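Long-range contacts in chitinase A (PDB 4RL3), which probably hydrolyses glycosidic bonds of chitin, as a fern class III chitinase whose family 18 catalytic domain is the part present here: residues A[34-39]-A[82-87]; A[88-93]-A[123-128]; A[232-237]-A[267-272]; A[245-250]-A[261-266]. All coordinates share one frame; numbering follows the deposited sequence.

Contact 1: A[34-39]-A[82-87]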
loop_
_atom_site.group_PDB
_atom_site.type_symbol
_atom_site.label_atom_id
_atom_site.label_comp_id
_atom_site.label_asym_id
_atom_site.label_seq_id
_atom_site.Cartn_x
_atom_site.Cartn_y
_atom_site.Cartn_z
ATOM N N PHE A 34 -6.334 7.541 1.602
ATOM C CA PHE A 34 -6.122 6.682 2.771
ATOM C C PHE A 34 -7.389 6.644 3.627
ATOM O O PHE A 34 -8.180 7.601 3.628
ATOM C CB PHE A 34 -5.014 7.274 3.647
ATOM C CG PHE A 34 -3.652 7.248 3.020
ATOM C CD1 PHE A 34 -2.907 6.082 3.034
ATOM C CD2 PHE A 34 -3.114 8.385 2.419
ATOM C CE1 PHE A 34 -1.658 6.041 2.461
ATOM C CE2 PHE A 34 -1.853 8.358 1.852
ATOM C CZ PHE A 34 -1.126 7.181 1.870
ATOM N N ALA A 35 -7.555 5.565 4.392
ATOM C CA ALA A 35 -8.473 5.569 5.529
ATOM C C ALA A 35 -7.633 5.929 6.746
ATOM O O ALA A 35 -6.528 5.420 6.910
ATOM C CB ALA A 35 -9.157 4.218 5.709
ATOM N N ILE A 36 -8.134 6.835 7.574
ATOM C CA ILE A 36 -7.393 7.279 8.746
ATOM C C ILE A 36 -8.360 7.347 9.919
ATOM O O ILE A 36 -9.479 7.860 9.784
ATOM C CB ILE A 36 -6.763 8.673 8.527
ATOM C CG1 ILE A 36 -6.098 8.761 7.144
ATOM C CG2 ILE A 36 -5.753 8.978 9.631
ATOM C CD1 ILE A 36 -5.615 10.139 6.769
ATOM N N ASP A 37 -7.896 6.865 11.070
ATOM C CA ASP A 37 -8.674 6.899 12.306
ATOM C C ASP A 37 -8.461 8.230 13.023
ATOM O O ASP A 37 -8.020 8.280 14.178
ATOM C CB ASP A 37 -8.345 5.689 13.201
ATOM C CG ASP A 37 -6.855 5.551 13.530
ATOM O OD1 ASP A 37 -5.992 5.828 12.663
ATOM O OD2 ASP A 37 -6.535 5.151 14.668
ATOM N N TYR A 38 -8.787 9.299 12.304
ATOM C CA TYR A 38 -8.699 10.669 12.782
ATOM C C TYR A 38 -9.872 11.461 12.245
ATOM O O TYR A 38 -10.422 11.146 11.183
ATOM C CB TYR A 38 -7.421 11.326 12.276
ATOM C CG TYR A 38 -6.204 11.164 13.168
ATOM C CD1 TYR A 38 -5.492 9.969 13.223
ATOM C CD2 TYR A 38 -5.748 12.219 13.940
ATOM C CE1 TYR A 38 -4.369 9.839 14.027
ATOM C CE2 TYR A 38 -4.632 12.096 14.750
ATOM C CZ TYR A 38 -3.942 10.901 14.794
ATOM O OH TYR A 38 -2.825 10.775 15.611
ATOM N N THR A 39 -10.223 12.527 12.949
ATOM C CA THR A 39 -11.204 13.477 12.444
ATOM C C THR A 39 -10.506 14.480 11.540
ATOM O O THR A 39 -9.271 14.596 11.553
ATOM C CB THR A 39 -11.864 14.264 13.582
ATOM O OG1 THR A 39 -10.899 15.136 14.183
ATOM C CG2 THR A 39 -12.457 13.324 14.622
ATOM N N ASP A 82 0.938 9.844 5.776
ATOM C CA ASP A 82 1.825 10.792 6.441
ATOM C C ASP A 82 1.045 11.770 7.322
ATOM O O ASP A 82 1.287 11.846 8.532
ATOM C CB ASP A 82 2.642 11.532 5.372
ATOM C CG ASP A 82 3.708 12.453 5.942
ATOM O OD1 ASP A 82 3.952 12.476 7.167
ATOM O OD2 ASP A 82 4.311 13.181 5.125
ATOM N N THR A 83 0.094 12.489 6.723
ATOM C CA THR A 83 -0.564 13.601 7.400
ATOM C C THR A 83 -2.080 13.558 7.325
ATOM O O THR A 83 -2.662 12.901 6.462
ATOM C CB THR A 83 -0.110 14.961 6.821
ATOM O OG1 THR A 83 -0.369 14.999 5.415
ATOM C CG2 THR A 83 1.355 15.180 7.080
ATOM N N ILE A 84 -2.694 14.280 8.258
ATOM C CA ILE A 84 -4.139 14.477 8.313
ATOM C C ILE A 84 -4.322 15.975 8.523
ATOM O O ILE A 84 -3.894 16.514 9.539
ATOM C CB ILE A 84 -4.814 13.633 9.437
ATOM C CG1 ILE A 84 -6.283 14.028 9.643
ATOM C CG2 ILE A 84 -4.071 13.742 10.764
ATOM C CD1 ILE A 84 -7.156 13.788 8.440
ATOM N N SER A 85 -4.912 16.648 7.537
ATOM C CA SER A 85 -5.052 18.110 7.576
ATOM C C SER A 85 -3.734 18.773 7.983
ATOM O O SER A 85 -3.715 19.693 8.802
ATOM C CB SER A 85 -6.197 18.519 8.510
ATOM O OG SER A 85 -7.421 17.947 8.079
ATOM N N GLY A 86 -2.634 18.280 7.422
ATOM C CA GLY A 86 -1.300 18.830 7.683
ATOM C C GLY A 86 -0.550 18.342 8.919
ATOM O O GLY A 86 0.651 18.604 9.052
ATOM N N SER A 87 -1.244 17.655 9.830
ATOM C CA SER A 87 -0.648 17.149 11.068
ATOM C C SER A 87 -0.207 15.701 10.854
ATOM O O SER A 87 -0.849 14.986 10.094
ATOM C CB SER A 87 -1.659 17.180 12.210
ATOM O OG SER A 87 -1.928 18.512 12.635
#
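Tyr38 and Ile84 mark the closest backbone approach, with CA atoms 7.4 Å apart, a spacing too wide for direct backbone pairing, so side chains bridge the gap, some of them resting on carbonyl oxygens. Residues 34-36 close strand 27-36, in which a cis peptide bond precedes Phe34. Asp37 then centres an inverse gamma turn, closed by a weak Tyr38 N to Ile36 O bond, which turns the chain so that the CB of Tyr38 points at 82-87. The other side is a two-residue hairpin: a type I' turn from Ile84 to Ser87, held by Ile84 N to Ser87 O at 2.7 Å and Ser87 N to Ile84 O at 2.9 Å. Ile84 gives the largest share of the contact, 86 of 223 Å². Its chi1 of 170° directs CG1 to the Thr39 carbonyl, 3.6 Å from O, and leaves CG2 for one face of the Tyr38 ring, 3.9 Å from CD2. Its CD1 meets the tip of Ile36, CD1 to CD1 4.3 Å, and the same Ile36 CD1 rests 4.1 Å from Thr83 O. Tyr52 packs on both isoleucines. The far end of the tyrosine is fixed elsewhere, Tyr38 OH being hydrogen-bonded to Gln90 O, and the Asp37 carboxylate is held by Tyr123 OH and Trp99 NE1. Here the loops following barrel strands 27-36 and 73-81 come together, the second bearing a small beta hairpin, at the C-terminal strand ends that carry the active site in TIM-barrel enzymes such as family 18 chitinases.

Contact 2: A[88-93]-A[123-128]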
loop_
_atom_site.group_PDB
_atom_site.type_symbol
_atom_site.label_atom_id
_atom_site.label_comp_id
_atom_site.label_asym_id
_atom_site.label_seq_id
_atom_site.Cartn_x
_atom_site.Cartn_y
_atom_site.Cartn_z
ATOM N N PRO A 88 0.876 15.267 11.524
ATOM C CA PRO A 88 1.299 13.870 11.385
ATOM C C PRO A 88 0.261 12.877 11.909
ATOM O O PRO A 88 -0.324 13.075 12.979
ATOM C CB PRO A 88 2.596 13.808 12.207
ATOM C CG PRO A 88 3.064 15.228 12.279
ATOM C CD PRO A 88 1.811 16.031 12.367
ATOM N N VAL A 89 0.030 11.821 11.134
ATOM C CA VAL A 89 -0.854 10.754 11.557
ATOM C C VAL A 89 -0.092 9.889 12.551
ATOM O O VAL A 89 0.540 8.899 12.184
ATOM C CB VAL A 89 -1.359 9.923 10.356
ATOM C CG1 VAL A 89 -2.239 8.771 10.836
ATOM C CG2 VAL A 89 -2.127 10.800 9.388
ATOM N N GLN A 90 -0.173 10.265 13.822
ATOM C CA GLN A 90 0.446 9.515 14.903
ATOM C C GLN A 90 -0.412 8.310 15.223
ATOM O O GLN A 90 -1.603 8.467 15.528
ATOM C CB GLN A 90 0.557 10.381 16.167
ATOM C CG GLN A 90 1.564 11.509 16.049
ATOM C CD GLN A 90 2.991 11.011 15.992
ATOM O OE1 GLN A 90 3.273 9.830 16.230
ATOM N NE2 GLN A 90 3.915 11.917 15.692
ATOM N N PHE A 91 0.156 7.109 15.149
ATOM C CA PHE A 91 -0.609 5.955 15.588
ATOM C C PHE A 91 -0.879 6.097 17.080
ATOM O O PHE A 91 0.034 6.327 17.863
ATOM C CB PHE A 91 0.109 4.630 15.328
ATOM C CG PHE A 91 -0.767 3.438 15.601
ATOM C CD1 PHE A 91 -0.913 2.948 16.890
ATOM C CD2 PHE A 91 -1.491 2.857 14.580
ATOM C CE1 PHE A 91 -1.743 1.882 17.149
ATOM C CE2 PHE A 91 -2.319 1.783 14.832
ATOM C CZ PHE A 91 -2.452 1.302 16.117
ATOM N N THR A 92 -2.138 5.953 17.472
ATOM C CA THR A 92 -2.472 6.084 18.887
ATOM C C THR A 92 -3.744 5.313 19.255
ATOM O O THR A 92 -4.713 5.247 18.484
ATOM C CB THR A 92 -2.531 7.573 19.290
ATOM O OG1 THR A 92 -2.744 7.697 20.705
ATOM C CG2 THR A 92 -3.600 8.303 18.535
ATOM N N ALA A 93 -3.703 4.693 20.427
ATOM C CA ALA A 93 -4.776 3.831 20.892
ATOM C C ALA A 93 -5.078 4.147 22.344
ATOM O O ALA A 93 -4.164 4.285 23.155
ATOM C CB ALA A 93 -4.365 2.370 20.770
ATOM N N TYR A 123 1.087 3.261 8.340
ATOM C CA TYR A 123 1.462 4.208 9.381
ATOM C C TYR A 123 2.957 4.443 9.375
ATOM O O TYR A 123 3.734 3.525 9.096
ATOM C CB TYR A 123 1.049 3.699 10.752
ATOM C CG TYR A 123 -0.437 3.733 11.000
ATOM C CD1 TYR A 123 -1.058 4.897 11.426
ATOM C CD2 TYR A 123 -1.212 2.590 10.841
ATOM C CE1 TYR A 123 -2.419 4.919 11.689
ATOM C CE2 TYR A 123 -2.575 2.602 11.076
ATOM C CZ TYR A 123 -3.178 3.769 11.496
ATOM O OH TYR A 123 -4.537 3.752 11.751
ATOM N N GLU A 124 3.369 5.668 9.696
ATOM C CA GLU A 124 4.803 5.967 9.772
ATOM C C GLU A 124 5.245 6.788 10.976
ATOM O O GLU A 124 6.435 7.013 11.151
ATOM C CB GLU A 124 5.256 6.669 8.495
ATOM C CG GLU A 124 4.783 8.102 8.375
ATOM C CD GLU A 124 5.452 8.830 7.223
ATOM O OE1 GLU A 124 4.759 9.060 6.219
ATOM O OE2 GLU A 124 6.663 9.153 7.311
ATOM N N HIS A 125 4.302 7.248 11.788
ATOM C CA HIS A 125 4.621 8.071 12.959
ATOM C C HIS A 125 4.242 7.320 14.212
ATOM O O HIS A 125 3.078 6.969 14.409
ATOM C CB HIS A 125 3.883 9.400 12.900
ATOM C CG HIS A 125 4.139 10.163 11.646
ATOM N ND1 HIS A 125 5.338 10.790 11.395
ATOM C CD2 HIS A 125 3.363 10.382 10.560
ATOM C CE1 HIS A 125 5.288 11.365 10.209
ATOM N NE2 HIS A 125 4.101 11.137 9.683
ATOM N N PHE A 126 5.231 7.107 15.067
ATOM C CA PHE A 126 5.088 6.261 16.242
ATOM C C PHE A 126 5.573 6.938 17.510
ATOM O O PHE A 126 5.988 6.278 18.453
ATOM C CB PHE A 126 5.857 4.958 16.009
ATOM C CG PHE A 126 5.381 4.208 14.805
ATOM C CD1 PHE A 126 4.158 3.587 14.834
ATOM C CD2 PHE A 126 6.128 4.160 13.642
ATOM C CE1 PHE A 126 3.685 2.901 13.735
ATOM C CE2 PHE A 126 5.660 3.488 12.529
ATOM C CZ PHE A 126 4.437 2.850 12.577
ATOM N N ASP A 127 5.457 8.258 17.548
ATOM C CA ASP A 127 5.974 9.022 18.680
ATOM C C ASP A 127 5.064 8.961 19.912
ATOM O O ASP A 127 5.471 9.395 20.992
ATOM C CB ASP A 127 6.204 10.467 18.246
ATOM C CG ASP A 127 7.097 10.566 17.020
ATOM O OD1 ASP A 127 8.216 10.021 17.063
ATOM O OD2 ASP A 127 6.678 11.154 15.996
ATOM N N GLN A 128 3.847 8.431 19.754
ATOM C CA GLN A 128 2.842 8.392 20.826
ATOM C C GLN A 128 2.403 6.965 21.178
ATOM O O GLN A 128 1.387 6.767 21.848
ATOM C CB GLN A 128 1.611 9.219 20.421
ATOM C CG GLN A 128 1.914 10.685 20.134
ATOM C CD GLN A 128 0.696 11.506 19.736
ATOM O OE1 GLN A 128 0.824 12.691 19.444
ATOM N NE2 GLN A 128 -0.484 10.886 19.704
HETATM O O HOH W 1 1.260 7.493 10.019
HETATM O O HOH W 2 2.425 7.452 17.590
HETATM O O HOH W 3 -1.192 5.468 21.967
#
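Phe91 drives a ring edge into the face of Tyr123, an edge-to-face pair with centroids 4.8 Å apart and planes at 82°; Phe91 CD2 stands over the middle of the tyrosine ring. A chi1 of -172° swings the phenylalanine ring away from its own amide nitrogen to reach it. Val89 CG1 adds an apolar touch, 3.9 Å from Tyr123 CE1, and Phe134 and Trp99 join the aromatic cluster. Farther out, Pro88 sits over His125: its CB is 3.9 Å from the imidazole centroid and only 8° off the ring normal, a CH-pi contact. Glu124 CG lies over the opposite face, toward its rim, Val89 O lies at the edge in the ring plane, and His125 NE2 is bonded to Asp82 OD1, which together define the ring's rotation. One backbone bond ties the loops, Phe91 N to His125 O at 3.0 Å. Beyond it the Gln90 amide uses both ends on Asp127: OE1 accepts Asp127 N at 3.0 Å, the more bent bond, and NE2 gives a straight one of 2.9 Å to the anti lone pair of OD2. The Gln128 side chain crosses that of Gln90 at about a right angle, its CD 3.7 Å from Gln90 CB. Waters bridge the loops: one joins Val89 O to Glu124 N, another Gln128 O to Ala93 N, and a third accepts from Gln128 N beside Gln90 OE1 and Phe91 O. These loops follow strands 87-88 and 118-123, and the latter leads into Glu124, the last position of a sequence fitting the DxxDxDxE signature of family 18 chitinases.

Contact 3: A[232-237]-A[267-272]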
loop_
_atom_site.group_PDB
_atom_site.type_symbol
_atom_site.label_atom_id
_atom_site.label_comp_id
_atom_site.label_asym_id
_atom_site.label_seq_id
_atom_site.Cartn_x
_atom_site.Cartn_y
_atom_site.Cartn_z
ATOM N N ALA A 232 16.300 -2.613 -13.213
ATOM C CA ALA A 232 16.597 -3.489 -12.076
ATOM C C ALA A 232 15.569 -4.601 -11.940
ATOM O O ALA A 232 15.901 -5.740 -11.637
ATOM C CB ALA A 232 16.652 -2.682 -10.788
ATOM N N CYS A 233 14.301 -4.264 -12.158
ATOM C CA CYS A 233 13.231 -5.239 -12.058
ATOM C C CYS A 233 13.368 -6.356 -13.097
ATOM O O CYS A 233 13.002 -7.490 -12.836
ATOM C CB CYS A 233 11.870 -4.560 -12.185
ATOM S SG CYS A 233 11.360 -3.687 -10.689
ATOM N N GLN A 234 13.886 -6.025 -14.278
ATOM C CA GLN A 234 14.138 -7.047 -15.302
ATOM C C GLN A 234 15.176 -8.075 -14.813
ATOM O O GLN A 234 15.033 -9.278 -15.068
ATOM C CB GLN A 234 14.549 -6.402 -16.637
ATOM C CG GLN A 234 14.786 -7.386 -17.784
ATOM C CD GLN A 234 13.633 -8.353 -18.008
ATOM O OE1 GLN A 234 12.519 -7.941 -18.344
ATOM N NE2 GLN A 234 13.890 -9.648 -17.819
ATOM N N GLN A 235 16.177 -7.613 -14.068
ATOM C CA GLN A 235 17.183 -8.516 -13.498
ATOM C C GLN A 235 16.570 -9.433 -12.447
ATOM O O GLN A 235 16.799 -10.632 -12.452
ATOM C CB GLN A 235 18.320 -7.733 -12.862
ATOM C CG GLN A 235 19.148 -6.922 -13.839
ATOM C CD GLN A 235 20.241 -6.147 -13.136
ATOM O OE1 GLN A 235 20.834 -6.627 -12.159
ATOM N NE2 GLN A 235 20.510 -4.938 -13.615
ATOM N N LEU A 236 15.771 -8.862 -11.547
ATOM C CA LEU A 236 15.091 -9.668 -10.544
ATOM C C LEU A 236 14.148 -10.686 -11.187
ATOM O O LEU A 236 14.024 -11.813 -10.703
ATOM C CB LEU A 236 14.328 -8.765 -9.568
ATOM C CG LEU A 236 15.214 -7.855 -8.712
ATOM C CD1 LEU A 236 14.382 -6.778 -8.037
ATOM C CD2 LEU A 236 15.988 -8.668 -7.678
ATOM N N LYS A 237 13.481 -10.290 -12.275
ATOM C CA LYS A 237 12.553 -11.178 -12.971
ATOM C C LYS A 237 13.300 -12.332 -13.628
ATOM O O LYS A 237 12.885 -13.493 -13.527
ATOM C CB LYS A 237 11.761 -10.403 -14.026
ATOM C CG LYS A 237 10.797 -11.258 -14.829
ATOM C CD LYS A 237 10.274 -10.490 -16.030
ATOM C CE LYS A 237 9.669 -11.413 -17.069
ATOM N NZ LYS A 237 8.515 -12.147 -16.498
ATOM N N GLN A 267 3.700 -3.354 -15.919
ATOM C CA GLN A 267 2.825 -4.493 -16.145
ATOM C C GLN A 267 3.290 -5.332 -17.326
ATOM O O GLN A 267 3.196 -6.561 -17.294
ATOM C CB GLN A 267 1.379 -4.035 -16.334
ATOM C CG GLN A 267 0.804 -3.408 -15.077
ATOM C CD GLN A 267 -0.542 -2.789 -15.311
ATOM O OE1 GLN A 267 -1.546 -3.498 -15.357
ATOM N NE2 GLN A 267 -0.581 -1.464 -15.446
ATOM N N THR A 268 3.788 -4.670 -18.369
ATOM C CA THR A 268 4.341 -5.380 -19.513
ATOM C C THR A 268 5.547 -6.211 -19.075
ATOM O O THR A 268 5.672 -7.378 -19.475
ATOM C CB THR A 268 4.668 -4.393 -20.644
ATOM O OG1 THR A 268 3.430 -3.956 -21.206
ATOM C CG2 THR A 268 5.524 -5.021 -21.751
ATOM N N LEU A 269 6.387 -5.643 -18.216
ATOM C CA LEU A 269 7.556 -6.385 -17.717
ATOM C C LEU A 269 7.111 -7.642 -16.970
ATOM O O LEU A 269 7.689 -8.715 -17.145
ATOM C CB LEU A 269 8.417 -5.494 -16.818
ATOM C CG LEU A 269 9.685 -6.093 -16.193
ATOM C CD1 LEU A 269 10.600 -4.960 -15.795
ATOM C CD2 LEU A 269 9.411 -6.981 -14.988
ATOM N N LEU A 270 6.086 -7.507 -16.135
ATOM C CA LEU A 270 5.626 -8.632 -15.324
ATOM C C LEU A 270 5.002 -9.750 -16.156
ATOM O O LEU A 270 5.049 -10.908 -15.750
ATOM C CB LEU A 270 4.647 -8.160 -14.247
ATOM C CG LEU A 270 5.283 -7.303 -13.151
ATOM C CD1 LEU A 270 4.190 -6.652 -12.324
ATOM C CD2 LEU A 270 6.236 -8.101 -12.275
ATOM N N THR A 271 4.436 -9.413 -17.312
ATOM C CA THR A 271 3.728 -10.391 -18.138
ATOM C C THR A 271 4.536 -10.938 -19.313
ATOM O O THR A 271 4.086 -11.871 -19.976
ATOM C CB THR A 271 2.392 -9.812 -18.663
ATOM O OG1 THR A 271 2.621 -8.595 -19.385
ATOM C CG2 THR A 271 1.464 -9.532 -17.513
ATOM N N SER A 272 5.725 -10.393 -19.559
ATOM C CA SER A 272 6.482 -10.745 -20.765
ATOM C C SER A 272 7.360 -11.979 -20.555
ATOM O O SER A 272 7.484 -12.507 -19.449
ATOM C CB SER A 272 7.354 -9.576 -21.207
ATOM O OG SER A 272 8.438 -9.419 -20.316
ATOM O OXT SER A 272 7.976 -12.470 -21.510
HETATM O O HOH W 4 5.989 -13.123 -17.428
#
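Leu269 and Lys237 lie side by side and point in opposite directions, each reaching toward the other's helix, across neighbouring outer helices of the TIM barrel, 226-238 and 261-271. The helix segments run almost parallel, 17° apart, as neighbouring outer helices of an alpha/beta barrel do, and their axes come within 10.5 Å. Leu269, CG anti to the backbone N (chi1 180°), extends out of its helix and splits its methyls between two partners. CD1 enters between Cys233 and Gln234, 3.8 Å from Cys233 CB and equally near Gln234 N. CD2 instead lies against the aliphatic part of Lys237, 3.8 Å from CD. The Gln234 side chain passes obliquely over the leucine, its OE1 4.0 Å from Leu269 CG, while its NE2 is bonded to Ser238 OG. Deeper in, Cys233 and Leu270 both pack on Ile245 of strand 244-248, so the inner side of the groove between the helices rests on the barrel. Toward the surface the contact turns polar. The lysine is extended from CB to CE, crossing beside the Leu269 carbonyl with CD 3.3 Å from O, and then bends at its last torsion (chi4 61°), which swings the ammonium toward the end of the chain. There Lys237 NZ donates to Ser272 O of the C-terminal carboxylate at 3.1 Å; the opposite charges would probably strengthen this bond. A water accepts from the same NZ at 2.9 Å and donates to Leu270 O and Ser272 O.

Contact 4: A[245-250]-A[261-266]. With EDO (1,2-ethanediol), chain C.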
loop_
_atom_site.group_PDB
_atom_site.type_symbol
_atom_site.label_atom_id
_atom_site.label_comp_id
_atom_site.label_asym_id
_atom_site.label_seq_id
_atom_site.Cartn_x
_atom_site.Cartn_y
_atom_site.Cartn_z
ATOM N N ILE A 245 5.372 -5.584 -8.566
ATOM C CA ILE A 245 5.782 -4.188 -8.531
ATOM C C ILE A 245 4.593 -3.350 -8.080
ATOM O O ILE A 245 3.462 -3.625 -8.476
ATOM C CB ILE A 245 6.209 -3.691 -9.940
ATOM C CG1 ILE A 245 7.414 -4.480 -10.455
ATOM C CG2 ILE A 245 6.533 -2.209 -9.927
ATOM C CD1 ILE A 245 7.734 -4.230 -11.906
ATOM N N PHE A 246 4.838 -2.322 -7.266
ATOM C CA PHE A 246 3.811 -1.298 -7.043
ATOM C C PHE A 246 4.333 0.112 -7.300
ATOM O O PHE A 246 5.536 0.366 -7.242
ATOM C CB PHE A 246 3.162 -1.408 -5.654
ATOM C CG PHE A 246 4.012 -0.890 -4.521
ATOM C CD1 PHE A 246 4.949 -1.698 -3.908
ATOM C CD2 PHE A 246 3.856 0.415 -4.060
ATOM C CE1 PHE A 246 5.721 -1.222 -2.857
ATOM C CE2 PHE A 246 4.632 0.899 -3.021
ATOM C CZ PHE A 246 5.567 0.084 -2.416
ATOM N N ILE A 247 3.395 1.019 -7.566
ATOM C CA ILE A 247 3.684 2.418 -7.863
ATOM C C ILE A 247 2.923 3.326 -6.921
ATOM O O ILE A 247 1.737 3.119 -6.661
ATOM C CB ILE A 247 3.327 2.763 -9.325
ATOM C CG1 ILE A 247 4.291 2.033 -10.268
ATOM C CG2 ILE A 247 3.345 4.275 -9.572
ATOM C CD1 ILE A 247 3.900 2.131 -11.733
ATOM N N PHE A 248 3.640 4.299 -6.374
ATOM C CA PHE A 248 3.043 5.423 -5.676
ATOM C C PHE A 248 3.248 6.636 -6.587
ATOM O O PHE A 248 4.368 7.146 -6.681
ATOM C CB PHE A 248 3.746 5.602 -4.327
ATOM C CG PHE A 248 2.994 6.478 -3.382
ATOM C CD1 PHE A 248 1.989 5.945 -2.588
ATOM C CD2 PHE A 248 3.262 7.825 -3.300
ATOM C CE1 PHE A 248 1.276 6.732 -1.721
ATOM C CE2 PHE A 248 2.549 8.629 -2.430
ATOM C CZ PHE A 248 1.549 8.082 -1.646
ATOM N N SER A 249 2.231 7.115 -7.305
ATOM C CA SER A 249 0.817 6.748 -7.188
ATOM C C SER A 249 0.116 7.176 -8.469
ATOM O O SER A 249 0.676 7.937 -9.263
ATOM C CB SER A 249 0.177 7.528 -6.048
ATOM O OG SER A 249 0.307 8.931 -6.254
ATOM N N ALA A 250 -1.126 6.750 -8.645
ATOM C CA ALA A 250 -1.918 7.204 -9.791
ATOM C C ALA A 250 -2.066 8.731 -9.806
ATOM O O ALA A 250 -2.028 9.346 -10.875
ATOM C CB ALA A 250 -3.290 6.546 -9.778
ATOM N N GLN A 261 2.875 6.099 -18.475
ATOM C CA GLN A 261 3.694 5.192 -19.268
ATOM C C GLN A 261 4.433 4.165 -18.420
ATOM O O GLN A 261 4.640 3.037 -18.862
ATOM C CB GLN A 261 4.666 5.945 -20.180
ATOM C CG GLN A 261 5.795 6.693 -19.487
ATOM C CD GLN A 261 6.480 7.652 -20.439
ATOM O OE1 GLN A 261 7.371 7.266 -21.204
ATOM N NE2 GLN A 261 6.054 8.904 -20.413
ATOM N N TYR A 262 4.821 4.523 -17.201
ATOM C CA TYR A 262 5.561 3.572 -16.366
ATOM C C TYR A 262 4.664 2.502 -15.724
ATOM O O TYR A 262 5.106 1.372 -15.517
ATOM C CB TYR A 262 6.394 4.311 -15.323
ATOM C CG TYR A 262 7.437 5.188 -15.953
ATOM C CD1 TYR A 262 8.421 4.642 -16.773
ATOM C CD2 TYR A 262 7.441 6.563 -15.749
ATOM C CE1 TYR A 262 9.387 5.436 -17.360
ATOM C CE2 TYR A 262 8.412 7.364 -16.333
ATOM C CZ TYR A 262 9.375 6.793 -17.133
ATOM O OH TYR A 262 10.336 7.596 -17.712
ATOM N N GLU A 263 3.399 2.839 -15.462
ATOM C CA GLU A 263 2.412 1.834 -15.053
ATOM C C GLU A 263 2.328 0.743 -16.112
ATOM O O GLU A 263 2.305 -0.453 -15.808
ATOM C CB GLU A 263 1.023 2.458 -14.898
ATOM C CG GLU A 263 0.731 3.151 -13.570
ATOM C CD GLU A 263 1.343 4.533 -13.425
ATOM O OE1 GLU A 263 1.099 5.164 -12.375
ATOM O OE2 GLU A 263 2.060 5.022 -14.333
ATOM N N GLN A 264 2.251 1.169 -17.364
ATOM C CA GLN A 264 2.160 0.226 -18.475
ATOM C C GLN A 264 3.422 -0.619 -18.596
ATOM O O GLN A 264 3.354 -1.849 -18.728
ATOM C CB GLN A 264 1.893 0.988 -19.770
ATOM C CG GLN A 264 1.910 0.130 -21.027
ATOM C CD GLN A 264 3.289 0.009 -21.644
ATOM O OE1 GLN A 264 3.800 -1.098 -21.877
ATOM N NE2 GLN A 264 3.914 1.129 -21.877
ATOM N N GLN A 265 4.561 0.049 -18.573
ATOM C CA GLN A 265 5.833 -0.647 -18.657
ATOM C C GLN A 265 6.010 -1.672 -17.549
ATOM O O GLN A 265 6.479 -2.770 -17.809
ATOM C CB GLN A 265 6.984 0.337 -18.654
ATOM C CG GLN A 265 7.090 1.094 -19.960
ATOM C CD GLN A 265 8.217 2.082 -19.915
ATOM O OE1 GLN A 265 9.313 1.738 -19.463
ATOM N NE2 GLN A 265 7.972 3.311 -20.361
ATOM N N ALA A 266 5.622 -1.320 -16.326
ATOM C CA ALA A 266 5.740 -2.247 -15.212
ATOM C C ALA A 266 4.921 -3.511 -15.424
ATOM O O ALA A 266 5.393 -4.625 -15.153
ATOM C CB ALA A 266 5.337 -1.573 -13.922
HETATM C C1 EDO C . -1.520 8.712 -2.976
HETATM O O1 EDO C . -2.821 8.603 -3.582
HETATM C C2 EDO C . -0.971 10.139 -3.056
HETATM O O2 EDO C . -0.641 10.493 -4.395
#
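A buried carboxylate set against an isoleucine is the oddity here: the Glu263 chain bends at chi2 (78°), bringing OE1 to 3.7 Å from Ile247 CG2. That oxygen is hydrogen-bonded to Ser253 OG, and Glu6 OE2 lies close by; two carboxylates so near each other would probably favour a proton on one of them. The other branch of Ile247, its CD1, presses on the helix backbone itself, 3.7 Å from Glu263 CA, with the Tyr262 carbonyl O 4.0 Å away. One turn along, Ile245 CD1 meets Ala266, 4.1 Å from its CB and 4.0 Å from its O. In both isoleucines CG1 is anti to the carbonyl carbon, which sends the CD1 ends outward to the helix. The strand segment 245-248 and helix segment 261-266 run antiparallel at 172° with axes 9.5 Å apart, the layering of the last strand of the TIM barrel against the C-terminal helix 261-271, which comes after the short helix 250-254. Phe246 and Phe248 point the other way, into the barrel. At the strand's C-terminal end a cis peptide bond precedes Ser249, a feature known from family 18 relatives. Ser249 is the N-cap of helix 250-254, its OG bonded to Gly252 N. The same OG shares a hydrogen bond of 2.6 Å with O2 of a 1,2-ethanediol molecule, most likely a component of the crystallisation medium, whose C1 touches Phe248 CZ at 3.4 Å. Asp251 OD1 and Ala10 N also hydrogen-bond this diol.

Contacts 1 and 2, with centres 10 Å apart, are joined by two probable hydrogen bonds, Tyr38 OH to Gln90 O at 2.6 Å and Asp37 OD1 to Tyr123 OH at 2.7 Å. Contacts 3 and 4, 12 Å between centres, share helix 261-271. The two pairs are not isolated: contacts 1 and 4 reach the same sheet, their nearest atoms about 4 Å apart without touching. Contact 3 is about 34 Å from contact 1, centre to centre, on the opposite side of the chain's centre. A bound magnesium ion lies about 8 Å from the His125 side chain, next to Glu124 of the family signature, 9 Å from that of Thr83 and 10 Å from that of Ser249.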